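Local coordinates for protein eukaryotic translation initiation factor 4 gamma 2 (Homo sapiens, PDB 4IUL) that probably acts in translation initiation as an eIF4G-like scaffold whose HEAT-repeat MIF4G domain interacts with the RNA helicase eIF4A, at residues I168-L173 with P208-E213. Sequence-based numbering, arbitrary orientation.
Sequences IHESIL and PRLDHE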
loop_
_atom_site.group_PDB
_atom_site.type_symbol
_atom_site.label_atom_id
_atom_site.label_comp_id
_atom_site.label_asym_id
_atom_site.label_seq_id
_atom_site.Cartn_x
_atom_site.Cartn_y
_atom_site.Cartn_z
ATOM N N ILE A 168 6.394 -0.420 5.921
ATOM C CA ILE A 168 6.671 -1.605 5.105
ATOM C C ILE A 168 8.055 -1.383 4.487
ATOM O O ILE A 168 8.551 -0.255 4.481
ATOM C CB ILE A 168 5.602 -1.870 3.993
ATOM C CG1 ILE A 168 5.323 -0.604 3.182
ATOM C CG2 ILE A 168 4.334 -2.463 4.613
ATOM C CD1 ILE A 168 6.304 -0.389 2.044
ATOM N N HIS A 169 8.674 -2.445 3.974
ATOM C CA HIS A 169 10.028 -2.369 3.417
ATOM C C HIS A 169 10.227 -2.234 1.890
ATOM O O HIS A 169 9.270 -2.268 1.102
ATOM C CB HIS A 169 10.822 -3.571 3.932
ATOM C CG HIS A 169 10.901 -3.639 5.428
ATOM N ND1 HIS A 169 11.112 -4.818 6.112
ATOM C CD2 HIS A 169 10.789 -2.672 6.371
ATOM C CE1 HIS A 169 11.124 -4.575 7.412
ATOM N NE2 HIS A 169 10.931 -3.280 7.596
ATOM N N GLU A 170 11.498 -2.103 1.501
ATOM C CA GLU A 170 11.924 -1.931 0.107
ATOM C C GLU A 170 11.517 -3.027 -0.867
ATOM O O GLU A 170 11.147 -2.758 -2.012
ATOM C CB GLU A 170 13.449 -1.794 0.019
ATOM C CG GLU A 170 14.035 -0.544 0.635
ATOM C CD GLU A 170 15.429 -0.231 0.077
ATOM O OE1 GLU A 170 16.280 -1.144 0.033
ATOM O OE2 GLU A 170 15.672 0.931 -0.320
ATOM N N SER A 171 11.607 -4.266 -0.414
ATOM C CA SER A 171 11.284 -5.392 -1.262
ATOM C C SER A 171 9.909 -5.336 -1.933
ATOM O O SER A 171 9.806 -5.493 -3.151
ATOM C CB SER A 171 11.418 -6.686 -0.464
ATOM O OG SER A 171 11.280 -7.796 -1.323
ATOM N N ILE A 172 8.858 -5.109 -1.152
ATOM C CA ILE A 172 7.509 -5.074 -1.719
ATOM C C ILE A 172 7.287 -3.855 -2.605
ATOM O O ILE A 172 6.501 -3.909 -3.558
ATOM C CB ILE A 172 6.410 -5.130 -0.615
ATOM C CG1 ILE A 172 5.072 -5.550 -1.240
ATOM C CG2 ILE A 172 6.256 -3.799 0.046
ATOM C CD1 ILE A 172 3.964 -5.815 -0.240
ATOM N N LEU A 173 7.975 -2.758 -2.300
ATOM C CA LEU A 173 7.850 -1.556 -3.115
ATOM C C LEU A 173 8.421 -1.840 -4.509
ATOM O O LEU A 173 7.797 -1.507 -5.514
ATOM C CB LEU A 173 8.582 -0.386 -2.465
ATOM C CG LEU A 173 7.921 0.217 -1.225
ATOM C CD1 LEU A 173 8.880 1.193 -0.581
ATOM C CD2 LEU A 173 6.617 0.913 -1.605
ATOM N N PRO A 208 12.858 8.712 -3.634
ATOM C CA PRO A 208 14.059 9.193 -2.944
ATOM C C PRO A 208 14.680 8.217 -1.929
ATOM O O PRO A 208 15.897 8.051 -1.905
ATOM C CB PRO A 208 13.584 10.491 -2.288
ATOM C CG PRO A 208 12.524 10.959 -3.213
ATOM C CD PRO A 208 11.766 9.689 -3.518
ATOM N N ARG A 209 13.858 7.566 -1.106
ATOM C CA ARG A 209 14.395 6.638 -0.111
ATOM C C ARG A 209 14.895 5.316 -0.707
ATOM O O ARG A 209 15.747 4.644 -0.124
ATOM C CB ARG A 209 13.353 6.336 0.979
ATOM C CG ARG A 209 12.225 5.394 0.567
ATOM C CD ARG A 209 11.698 4.600 1.774
ATOM N NE ARG A 209 11.250 5.477 2.855
ATOM C CZ ARG A 209 11.354 5.193 4.152
ATOM N NH1 ARG A 209 11.894 4.046 4.549
ATOM N NH2 ARG A 209 10.932 6.066 5.058
ATOM N N LEU A 210 14.371 4.946 -1.870
ATOM C CA LEU A 210 14.764 3.699 -2.517
ATOM C C LEU A 210 16.038 3.844 -3.343
ATOM O O LEU A 210 16.813 2.893 -3.495
ATOM C CB LEU A 210 13.635 3.223 -3.433
ATOM C CG LEU A 210 12.781 1.993 -3.110
ATOM C CD1 LEU A 210 12.224 2.048 -1.701
ATOM C CD2 LEU A 210 11.651 1.928 -4.140
ATOM N N ASP A 211 16.253 5.051 -3.854
ATOM C CA ASP A 211 17.380 5.340 -4.728
ATOM C C ASP A 211 18.744 5.570 -4.071
ATOM O O ASP A 211 19.336 6.642 -4.223
ATOM C CB ASP A 211 17.006 6.541 -5.609
ATOM C CG ASP A 211 17.767 6.573 -6.920
ATOM O OD1 ASP A 211 18.354 5.537 -7.301
ATOM O OD2 ASP A 211 17.762 7.637 -7.576
ATOM N N HIS A 212 19.242 4.570 -3.340
ATOM C CA HIS A 212 20.557 4.688 -2.722
ATOM C C HIS A 212 21.553 3.847 -3.510
ATOM O O HIS A 212 21.166 3.020 -4.340
ATOM C CB HIS A 212 20.533 4.291 -1.232
ATOM C CG HIS A 212 19.876 2.974 -0.949
ATOM N ND1 HIS A 212 20.479 1.763 -1.214
ATOM C CD2 HIS A 212 18.669 2.683 -0.405
ATOM C CE1 HIS A 212 19.673 0.781 -0.846
ATOM N NE2 HIS A 212 18.567 1.313 -0.353
ATOM N N GLU A 213 22.835 4.079 -3.252
ATOM C CA GLU A 213 23.930 3.404 -3.947
ATOM C C GLU A 213 23.767 1.924 -4.315
ATOM O O GLU A 213 23.968 1.547 -5.472
ATOM C CB GLU A 213 25.223 3.622 -3.157
ATOM C CG GLU A 213 25.789 5.034 -3.335
ATOM C CD GLU A 213 26.537 5.556 -2.111
ATOM O OE1 GLU A 213 27.244 4.755 -1.451
ATOM O OE2 GLU A 213 26.421 6.773 -1.819
HETATM O O HOH W 1 15.755 0.318 -2.995
#
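Glu170 and Leu210 bring the two backbones closest, with their CA atoms 6.8 Å apart, where the first turn of helix 170-181 meets the last turn of helix 193-210. From that first turn Glu170 reaches across, its CG anti to the carbonyl carbon (chi1 -67°) and the chain extended beyond it, to meet the imidazole of His212 arriving from the opposite direction. His212 NE2 donates to Glu170 OE2 at 2.9 Å on the syn side, with a bent N-H...O angle of 133°; a second, weak bond runs from the same NE2 to OE1 at 3.4 Å. Carboxylate and ring lie nearly coplanar, 15° apart, although OE2 sits tilted off the ring plane. A water links the carboxylate to the end of helix 193-210, donating to Leu210 O at 2.8 Å from its oxygen and weakly to Glu170 OE2. On the buried side of the contact, Leu173 CD1 touches Leu210 CD1 at 3.6 Å, while Glu170 CG passes 3.9 Å from Leu210 CD1. Leu210 also packs on His174 and Ile177 farther along helix 170-181, and Leu173 rests on Ile159 of helix 141-163. Arg209 directs its guanidinium to a salt bridge with Asp166. The contact thus joins neighbouring helices of the HEAT-repeat array through a buried leucine pair beside a more exposed His-carboxylate bond; that bond needs a proton on NE2, and the carboxylate would probably help the imidazole to take up a second one.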